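Local coordinates for oligopeptide ABC transporter, periplasmic oligopeptide-binding protein, putative (Thermotoga maritima MSB8, PDB 5IPW) that probably binds oligopeptides in the periplasm and delivers them to an ABC transporter for uptake across the membrane, at residues T203-I208 with N218-L223; L422-D425 with Y430-L433; M456-W461 with V466-E471. All coordinates share one frame; numbering follows the deposited sequence.

Contact 1: T203-I208 with N218-L223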
loop_
_atom_site.group_PDB
_atom_site.type_symbol
_atom_site.label_atom_id
_atom_site.label_comp_id
_atom_site.label_asym_id
_atom_site.label_seq_id
_atom_site.Cartn_x
_atom_site.Cartn_y
_atom_site.Cartn_z
ATOM N N THR A 203 4.624 13.841 34.226
ATOM C CA THR A 203 4.691 13.120 35.491
ATOM C C THR A 203 6.088 13.227 36.083
ATOM O O THR A 203 7.073 13.131 35.352
ATOM C CB THR A 203 4.349 11.645 35.263
ATOM O OG1 THR A 203 3.095 11.564 34.579
ATOM C CG2 THR A 203 4.262 10.879 36.575
ATOM N N PRO A 204 6.185 13.441 37.408
ATOM C CA PRO A 204 7.501 13.398 38.045
ATOM C C PRO A 204 8.235 12.088 37.754
ATOM O O PRO A 204 7.661 11.007 37.904
ATOM C CB PRO A 204 7.194 13.508 39.546
ATOM C CG PRO A 204 5.777 13.958 39.665
ATOM C CD PRO A 204 5.137 13.958 38.308
ATOM N N MET A 205 9.497 12.195 37.356
ATOM C CA MET A 205 10.304 11.027 37.030
ATOM C C MET A 205 10.350 9.996 38.157
ATOM O O MET A 205 10.450 8.803 37.889
ATOM C CB MET A 205 11.727 11.454 36.660
ATOM C CG MET A 205 12.553 10.354 36.013
ATOM S SD MET A 205 11.826 9.725 34.486
ATOM C CE MET A 205 12.569 10.834 33.292
ATOM N N GLU A 206 10.285 10.448 39.407
ATOM C CA GLU A 206 10.271 9.526 40.558
ATOM C C GLU A 206 9.025 8.651 40.581
ATOM O O GLU A 206 9.084 7.494 40.991
ATOM C CB GLU A 206 10.434 10.251 41.910
ATOM C CG GLU A 206 9.670 11.557 42.075
ATOM C CD GLU A 206 10.536 12.782 41.797
ATOM O OE1 GLU A 206 10.290 13.476 40.783
ATOM O OE2 GLU A 206 11.474 13.043 42.588
ATOM N N GLU A 207 7.897 9.205 40.152
ATOM C CA GLU A 207 6.652 8.446 40.100
ATOM C C GLU A 207 6.685 7.441 38.972
ATOM O O GLU A 207 6.145 6.342 39.108
ATOM C CB GLU A 207 5.457 9.382 39.941
ATOM C CG GLU A 207 5.216 10.249 41.163
ATOM C CD GLU A 207 5.063 9.422 42.429
ATOM O OE1 GLU A 207 4.088 8.637 42.519
ATOM O OE2 GLU A 207 5.926 9.549 43.327
ATOM N N ILE A 208 7.322 7.825 37.868
ATOM C CA ILE A 208 7.496 6.934 36.726
ATOM C C ILE A 208 8.387 5.743 37.078
ATOM O O ILE A 208 8.070 4.605 36.725
ATOM C CB ILE A 208 8.066 7.678 35.500
ATOM C CG1 ILE A 208 7.021 8.661 34.966
ATOM C CG2 ILE A 208 8.464 6.695 34.400
ATOM C CD1 ILE A 208 7.517 9.568 33.864
ATOM N N ASN A 218 14.293 -1.070 31.379
ATOM C CA ASN A 218 15.594 -0.492 31.737
ATOM C C ASN A 218 15.572 1.025 31.740
ATOM O O ASN A 218 16.239 1.654 32.553
ATOM C CB ASN A 218 16.701 -1.001 30.805
ATOM C CG ASN A 218 17.310 -2.307 31.290
ATOM O OD1 ASN A 218 17.969 -2.340 32.330
ATOM N ND2 ASN A 218 17.090 -3.390 30.544
ATOM N N THR A 219 14.813 1.604 30.822
ATOM C CA THR A 219 14.615 3.049 30.777
ATOM C C THR A 219 13.118 3.337 30.826
ATOM O O THR A 219 12.302 2.413 30.818
ATOM C CB THR A 219 15.271 3.686 29.530
ATOM O OG1 THR A 219 14.838 5.048 29.395
ATOM C CG2 THR A 219 14.934 2.918 28.247
ATOM N N TRP A 220 12.759 4.614 30.923
ATOM C CA TRP A 220 11.345 5.010 30.976
ATOM C C TRP A 220 10.677 4.854 29.630
ATOM O O TRP A 220 9.471 4.623 29.556
ATOM C CB TRP A 220 11.176 6.434 31.524
ATOM C CG TRP A 220 11.681 7.522 30.640
ATOM C CD1 TRP A 220 12.883 8.152 30.727
ATOM C CD2 TRP A 220 10.983 8.134 29.546
ATOM N NE1 TRP A 220 12.985 9.113 29.751
ATOM C CE2 TRP A 220 11.832 9.123 29.012
ATOM C CE3 TRP A 220 9.725 7.938 28.964
ATOM C CZ2 TRP A 220 11.468 9.912 27.923
ATOM C CZ3 TRP A 220 9.365 8.726 27.880
ATOM C CH2 TRP A 220 10.232 9.697 27.371
ATOM N N VAL A 221 11.474 4.964 28.575
ATOM C CA VAL A 221 11.000 4.734 27.214
ATOM C C VAL A 221 10.479 3.298 27.066
ATOM O O VAL A 221 9.481 3.066 26.380
ATOM C CB VAL A 221 12.113 5.017 26.174
ATOM C CG1 VAL A 221 11.631 4.734 24.761
ATOM C CG2 VAL A 221 12.579 6.464 26.263
ATOM N N ASP A 222 11.140 2.348 27.724
ATOM C CA ASP A 222 10.746 0.940 27.648
ATOM C C ASP A 222 9.379 0.733 28.273
ATOM O O ASP A 222 8.560 -0.022 27.750
ATOM C CB ASP A 222 11.759 0.040 28.360
ATOM C CG ASP A 222 13.131 0.058 27.711
ATOM O OD1 ASP A 222 13.248 0.430 26.523
ATOM O OD2 ASP A 222 14.101 -0.308 28.412
ATOM N N LEU A 223 9.150 1.397 29.402
ATOM C CA LEU A 223 7.855 1.361 30.071
ATOM C C LEU A 223 6.788 2.010 29.193
ATOM O O LEU A 223 5.696 1.466 29.048
ATOM C CB LEU A 223 7.921 2.061 31.433
ATOM C CG LEU A 223 6.621 2.135 32.248
ATOM C CD1 LEU A 223 6.041 0.756 32.530
ATOM C CD2 LEU A 223 6.847 2.889 33.553
#

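Contact 2: L422-D425 with Y430-L433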
loop_
_atom_site.group_PDB
_atom_site.type_symbol
_atom_site.label_atom_id
_atom_site.label_comp_id
_atom_site.label_asym_id
_atom_site.label_seq_id
_atom_site.Cartn_x
_atom_site.Cartn_y
_atom_site.Cartn_z
ATOM N N LEU A 422 18.968 -1.545 -38.627
ATOM C CA LEU A 422 19.664 -2.690 -38.064
ATOM C C LEU A 422 19.554 -3.849 -39.043
ATOM O O LEU A 422 18.589 -4.607 -39.028
ATOM C CB LEU A 422 19.090 -3.053 -36.691
ATOM C CG LEU A 422 19.077 -1.910 -35.661
ATOM C CD1 LEU A 422 18.478 -2.393 -34.350
ATOM C CD2 LEU A 422 20.463 -1.315 -35.438
ATOM N N LYS A 423 20.558 -3.965 -39.901
ATOM C CA LYS A 423 20.557 -4.941 -40.984
ATOM C C LYS A 423 20.838 -6.340 -40.454
ATOM O O LYS A 423 21.678 -6.513 -39.575
ATOM C CB LYS A 423 21.626 -4.568 -42.013
ATOM C CG LYS A 423 21.475 -3.168 -42.604
ATOM C CD LYS A 423 22.812 -2.567 -43.025
ATOM C CE LYS A 423 23.377 -3.251 -44.264
ATOM N NZ LYS A 423 24.662 -2.637 -44.695
ATOM N N TRP A 424 20.140 -7.339 -40.989
ATOM C CA TRP A 424 20.424 -8.734 -40.650
ATOM C C TRP A 424 21.833 -9.089 -41.110
ATOM O O TRP A 424 22.358 -8.488 -42.051
ATOM C CB TRP A 424 19.423 -9.695 -41.308
ATOM C CG TRP A 424 18.087 -9.786 -40.626
ATOM C CD1 TRP A 424 16.980 -9.035 -40.894
ATOM C CD2 TRP A 424 17.714 -10.694 -39.574
ATOM N NE1 TRP A 424 15.945 -9.411 -40.074
ATOM C CE2 TRP A 424 16.367 -10.426 -39.254
ATOM C CE3 TRP A 424 18.388 -11.702 -38.870
ATOM C CZ2 TRP A 424 15.678 -11.131 -38.260
ATOM C CZ3 TRP A 424 17.701 -12.401 -37.880
ATOM C CH2 TRP A 424 16.361 -12.112 -37.588
ATOM N N ASP A 425 22.443 -10.064 -40.446
ATOM C CA ASP A 425 23.767 -10.524 -40.841
ATOM C C ASP A 425 23.638 -11.426 -42.068
ATOM O O ASP A 425 22.537 -11.612 -42.593
ATOM C CB ASP A 425 24.489 -11.214 -39.667
ATOM C CG ASP A 425 23.957 -12.609 -39.362
ATOM O OD1 ASP A 425 23.232 -13.191 -40.193
ATOM O OD2 ASP A 425 24.282 -13.133 -38.276
ATOM N N TYR A 430 21.234 -13.226 -36.492
ATOM C CA TYR A 430 21.034 -12.016 -35.700
ATOM C C TYR A 430 21.330 -10.833 -36.596
ATOM O O TYR A 430 21.921 -10.993 -37.658
ATOM C CB TYR A 430 21.960 -11.995 -34.484
ATOM C CG TYR A 430 21.735 -13.134 -33.514
ATOM C CD1 TYR A 430 20.570 -13.209 -32.752
ATOM C CD2 TYR A 430 22.692 -14.133 -33.346
ATOM C CE1 TYR A 430 20.362 -14.250 -31.856
ATOM C CE2 TYR A 430 22.494 -15.177 -32.451
ATOM C CZ TYR A 430 21.328 -15.232 -31.710
ATOM O OH TYR A 430 21.138 -16.266 -30.825
ATOM N N ARG A 431 20.923 -9.644 -36.176
ATOM C CA ARG A 431 21.255 -8.444 -36.939
ATOM C C ARG A 431 22.493 -7.753 -36.357
ATOM O O ARG A 431 23.176 -8.331 -35.501
ATOM C CB ARG A 431 20.039 -7.518 -37.115
ATOM C CG ARG A 431 19.260 -7.133 -35.876
ATOM C CD ARG A 431 18.044 -6.313 -36.294
ATOM N NE ARG A 431 16.937 -7.140 -36.789
ATOM C CZ ARG A 431 16.043 -6.769 -37.712
ATOM N NH1 ARG A 431 16.101 -5.573 -38.300
ATOM N NH2 ARG A 431 15.077 -7.610 -38.063
ATOM N N LEU A 432 22.811 -6.556 -36.852
ATOM C CA LEU A 432 24.101 -5.926 -36.579
ATOM C C LEU A 432 23.973 -4.444 -36.249
ATOM O O LEU A 432 23.070 -3.761 -36.737
ATOM C CB LEU A 432 25.024 -6.074 -37.795
ATOM C CG LEU A 432 25.274 -7.472 -38.374
ATOM C CD1 LEU A 432 25.989 -7.345 -39.709
ATOM C CD2 LEU A 432 26.067 -8.365 -37.427
ATOM N N LEU A 433 24.909 -3.953 -35.439
ATOM C CA LEU A 433 24.962 -2.539 -35.078
ATOM C C LEU A 433 25.598 -1.753 -36.231
ATOM O O LEU A 433 26.225 -2.352 -37.104
ATOM C CB LEU A 433 25.781 -2.349 -33.793
ATOM C CG LEU A 433 25.384 -3.161 -32.556
ATOM C CD1 LEU A 433 26.405 -2.968 -31.447
ATOM C CD2 LEU A 433 23.997 -2.776 -32.068
#

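Contact 3: M456-W461 with V466-E471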
loop_
_atom_site.group_PDB
_atom_site.type_symbol
_atom_site.label_atom_id
_atom_site.label_comp_id
_atom_site.label_asym_id
_atom_site.label_seq_id
_atom_site.Cartn_x
_atom_site.Cartn_y
_atom_site.Cartn_z
ATOM N N MET A 456 13.195 -17.359 -21.477
ATOM C CA MET A 456 12.194 -17.583 -22.510
ATOM C C MET A 456 12.180 -16.440 -23.509
ATOM O O MET A 456 11.936 -16.660 -24.689
ATOM C CB MET A 456 10.807 -17.747 -21.897
ATOM C CG MET A 456 10.667 -18.986 -21.026
ATOM S SD MET A 456 9.124 -19.036 -20.092
ATOM C CE MET A 456 7.964 -18.507 -21.347
ATOM N N VAL A 457 12.435 -15.225 -23.032
ATOM C CA VAL A 457 12.494 -14.032 -23.897
ATOM C C VAL A 457 13.725 -14.066 -24.816
ATOM O O VAL A 457 13.734 -13.433 -25.877
ATOM C CB VAL A 457 12.482 -12.720 -23.068
ATOM C CG1 VAL A 457 12.582 -11.489 -23.966
ATOM C CG2 VAL A 457 11.218 -12.638 -22.219
ATOM N N LYS A 458 14.757 -14.795 -24.390
ATOM C CA LYS A 458 15.903 -15.114 -25.239
ATOM C C LYS A 458 15.416 -15.616 -26.598
ATOM O O LYS A 458 15.802 -15.080 -27.637
ATOM C CB LYS A 458 16.780 -16.177 -24.563
ATOM C CG LYS A 458 18.159 -16.367 -25.171
ATOM C CD LYS A 458 19.018 -17.268 -24.292
ATOM C CE LYS A 458 20.172 -17.891 -25.066
ATOM N NZ LYS A 458 20.970 -16.885 -25.822
ATOM N N GLU A 459 14.548 -16.625 -26.574
ATOM C CA GLU A 459 13.947 -17.163 -27.796
ATOM C C GLU A 459 13.134 -16.129 -28.560
ATOM O O GLU A 459 13.293 -15.989 -29.764
ATOM C CB GLU A 459 13.051 -18.367 -27.486
ATOM C CG GLU A 459 13.801 -19.677 -27.320
ATOM C CD GLU A 459 14.453 -20.150 -28.609
ATOM O OE1 GLU A 459 13.768 -20.200 -29.656
ATOM O OE2 GLU A 459 15.659 -20.477 -28.569
ATOM N N TYR A 460 12.266 -15.401 -27.872
ATOM C CA TYR A 460 11.340 -14.498 -28.567
ATOM C C TYR A 460 12.094 -13.382 -29.277
ATOM O O TYR A 460 11.684 -12.932 -30.348
ATOM C CB TYR A 460 10.288 -13.900 -27.616
ATOM C CG TYR A 460 9.550 -14.899 -26.740
ATOM C CD1 TYR A 460 9.478 -16.256 -27.081
ATOM C CD2 TYR A 460 8.911 -14.487 -25.576
ATOM C CE1 TYR A 460 8.810 -17.165 -26.281
ATOM C CE2 TYR A 460 8.233 -15.391 -24.774
ATOM C CZ TYR A 460 8.189 -16.726 -25.132
ATOM O OH TYR A 460 7.528 -17.633 -24.346
ATOM N N TRP A 461 13.200 -12.952 -28.674
ATOM C CA TRP A 461 14.022 -11.878 -29.228
ATOM C C TRP A 461 14.997 -12.360 -30.316
ATOM O O TRP A 461 15.397 -11.580 -31.183
ATOM C CB TRP A 461 14.760 -11.135 -28.103
ATOM C CG TRP A 461 13.883 -10.176 -27.318
ATOM C CD1 TRP A 461 12.586 -9.829 -27.589
ATOM C CD2 TRP A 461 14.263 -9.406 -26.171
ATOM N NE1 TRP A 461 12.135 -8.913 -26.674
ATOM C CE2 TRP A 461 13.144 -8.636 -25.790
ATOM C CE3 TRP A 461 15.441 -9.298 -25.423
ATOM C CZ2 TRP A 461 13.169 -7.770 -24.700
ATOM C CZ3 TRP A 461 15.461 -8.436 -24.335
ATOM C CH2 TRP A 461 14.332 -7.686 -23.984
ATOM N N VAL A 466 17.683 -10.207 -32.226
ATOM C CA VAL A 466 18.317 -9.569 -31.089
ATOM C C VAL A 466 18.903 -10.641 -30.181
ATOM O O VAL A 466 18.174 -11.459 -29.622
ATOM C CB VAL A 466 17.332 -8.684 -30.313
ATOM C CG1 VAL A 466 17.944 -8.233 -28.995
ATOM C CG2 VAL A 466 16.916 -7.477 -31.152
ATOM N N TRP A 467 20.226 -10.620 -30.044
ATOM C CA TRP A 467 20.958 -11.630 -29.283
ATOM C C TRP A 467 21.060 -11.210 -27.820
ATOM O O TRP A 467 21.578 -10.138 -27.515
ATOM C CB TRP A 467 22.367 -11.790 -29.863
ATOM C CG TRP A 467 23.149 -12.968 -29.349
ATOM C CD1 TRP A 467 22.815 -13.811 -28.321
ATOM C CD2 TRP A 467 24.423 -13.412 -29.827
ATOM N NE1 TRP A 467 23.792 -14.758 -28.147
ATOM C CE2 TRP A 467 24.792 -14.535 -29.056
ATOM C CE3 TRP A 467 25.285 -12.974 -30.840
ATOM C CZ2 TRP A 467 25.989 -15.226 -29.264
ATOM C CZ3 TRP A 467 26.474 -13.661 -31.047
ATOM C CH2 TRP A 467 26.815 -14.774 -30.262
ATOM N N VAL A 468 20.572 -12.051 -26.912
ATOM C CA VAL A 468 20.765 -11.799 -25.492
ATOM C C VAL A 468 21.250 -13.036 -24.761
ATOM O O VAL A 468 20.993 -14.165 -25.185
ATOM C CB VAL A 468 19.485 -11.268 -24.811
ATOM C CG1 VAL A 468 19.076 -9.932 -25.418
ATOM C CG2 VAL A 468 18.349 -12.280 -24.900
ATOM N N GLU A 469 21.984 -12.792 -23.679
ATOM C CA GLU A 469 22.326 -13.813 -22.695
ATOM C C GLU A 469 21.831 -13.334 -21.339
ATOM O O GLU A 469 21.506 -12.157 -21.162
ATOM C CB GLU A 469 23.835 -14.047 -22.629
ATOM C CG GLU A 469 24.470 -14.488 -23.939
ATOM C CD GLU A 469 23.948 -15.819 -24.456
ATOM O OE1 GLU A 469 23.414 -16.625 -23.660
ATOM O OE2 GLU A 469 24.083 -16.058 -25.675
ATOM N N ILE A 470 21.786 -14.256 -20.386
ATOM C CA ILE A 470 21.202 -13.996 -19.084
ATOM C C ILE A 470 22.245 -14.247 -18.010
ATOM O O ILE A 470 22.726 -15.371 -17.865
ATOM C CB ILE A 470 19.994 -14.928 -18.835
ATOM C CG1 ILE A 470 18.938 -14.776 -19.942
ATOM C CG2 ILE A 470 19.385 -14.679 -17.462
ATOM C CD1 ILE A 470 18.402 -13.373 -20.137
ATOM N N GLU A 471 22.604 -13.206 -17.261
ATOM C CA GLU A 471 23.472 -13.387 -16.102
ATOM C C GLU A 471 22.655 -13.206 -14.829
ATOM O O GLU A 471 21.912 -12.235 -14.675
ATOM C CB GLU A 471 24.712 -12.469 -16.140
ATOM C CG GLU A 471 24.470 -10.967 -16.000
ATOM C CD GLU A 471 25.765 -10.147 -15.982
ATOM O OE1 GLU A 471 25.689 -8.926 -15.738
ATOM O OE2 GLU A 471 26.859 -10.711 -16.201
HETATM O O HOH W 1 18.267 -13.543 -28.348
#

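Contact 1: T203-I208 with N218-L223
D222 OD2 caps the start of the helix that sets W220 and L223 against M205 and I208: it accepts a bond from T219 N at 3.2 Å, reaching OD2 from above the carboxylate plane, and a weaker one from N218 N. T219 and D222 thus form a capping box at the beginning of helix 220-227, and T219 OG1 completes the cap by accepting a weak, long bond from V221 N. The capped helix meets the short helix 205-209 without any hydrogen bond between the two segments; a Met-aromatic contact and aliphatic packing hold them together, burying a modest 181 Å². M205 has CG anti to its backbone N (chi1 -167°), and two further bends in the chain, at chi2 and chi3, carry its end to the indole of W220. There M205 CE touches W220 CD1 at 3.7 Å, while M205 SD sits obliquely 4.7 Å from the centroid of the five-membered ring, the two side chains crossing at about a right angle. V221 CG2 lies over the centre of one face of the indole, which helps keep the ring in place. The CG2 branch of I208 packs on W220 CB at 4.0 Å. P200, in the loop ahead of helix 205-209, touches M205, I208 and W220, so a single proline backs both sides of the contact. P204 is the N-cap residue of helix 205-209, and its carbonyl O accepts the backbone amide of I208, a bond of the first helical turn, which presents I208 to W220. L223, one turn on from W220, ends the apolar strip: its CD2 methyl lies 3.8 Å from I208 O and 4.2 Å from I208 CG2.

Contact 2: L422-D425 with Y430-L433
W424 and R431 pair their backbones in a single bridge, W424 CA 3.8 Å from R431 CA, flanked by two hydrogen bonds. On one side D425 N donates to Y430 O at 3.0 Å, with an N-H...O angle of 151°. On the other, L432 N reaches K423 O at 2.9 Å, a weak bond because the N-H points well off the oxygen. D425 OD1 accepts from E429 N within the turn itself. This is the pattern of an antiparallel, non-hydrogen-bonded pair, although neither segment forms a regular strand. The two arms make a hairpin-like loop closed by four residues, set between helix 410-420 and strand 440-445 of the solute-binding fold. Charge and ring interactions centre on R431. Its CG occupies the position between backbone N and carbonyl carbon (chi1 52°), and a bend at chi3 turns the guanidinium toward W424. R431 CZ lies 4.0 Å from the centroid of the indole five-membered ring in an off-centre cation-pi contact, the two planes inclined by 55°; H428 stacks on the same indole. R431 NH1 also gives a weak bond to L422 O at 2.8 Å, but its main partner is D418, whose salt bridge ties the loop to helix 410-420 and probably balances the charge. R431 NE donates to I464 O, a second tie, to the segment after helix 448-462. Apolar contacts are fewer. The aliphatic part of R431 runs alongside L422, CD to CB at 3.4 Å, and both side chains touch L417 of helix 410-420. Across the hairpin, L432 turns its methyls to D425, CD2 lying 4.0 Å from D425 CB, and L433 reaches V351 and V355 of helix 350-357.

Contact 3: M456-W461 with V466-E471
W461 and V468 form the tight, buried part of the contact: V468 CG1 abuts the edge of the indole, near its plane, 3.7 Å from W461 CE3. V457 CG1 lies over the centre of one face of that ring, and W461 NE1 donates to L365 O, so both packing and a polar bond set the ring's rotation. Beside it W461 CB meets V466 CB at 4.2 Å, and V466 N closes the turn by donating to W461 O at 2.9 Å. V466 and V468 also touch F441 of strand 440-445, the neighbouring strand in the beta-alpha-beta unit whose helix 448-462 runs back antiparallel (174° for these segments) to the edge strand 467-472. The looser, partly exposed side belongs to K458. Its chain extends past V468 and bends at chi4 (51°), bringing NZ to V468 O at 2.8 Å, nearly in line with the carbonyl bond. The same ammonium forms a weaker salt bridge to E469 OE2 at 3.2 Å. That carboxylate is steadied by W467 NE1, which donates to E469 OE2 at 2.8 Å on its anti side. Between the two parts, water 1 donates to K458 O and accepts from V468 N at 3.1 Å.

Contact 1 comes first along the chain and stands far from the others: its centre is 74 Å from that of contact 2 and 63 Å from that of contact 3, on the opposite side of the chain's centre. This fits the two-lobed shape of periplasmic binding proteins, with contact 1 probably in the other lobe. Contacts 2 and 3 follow in series, centres 15 Å apart, around one mixed sheet: the loop of contact 2 leads into strand 440-445, and contact 3 packs the next helix, 448-462, on edge strand 467-472. The rings of Y430 and W467 stack where they touch. Separately, Y430 CD1 packs 3.7 Å from W467 CB, against the first residue of that strand.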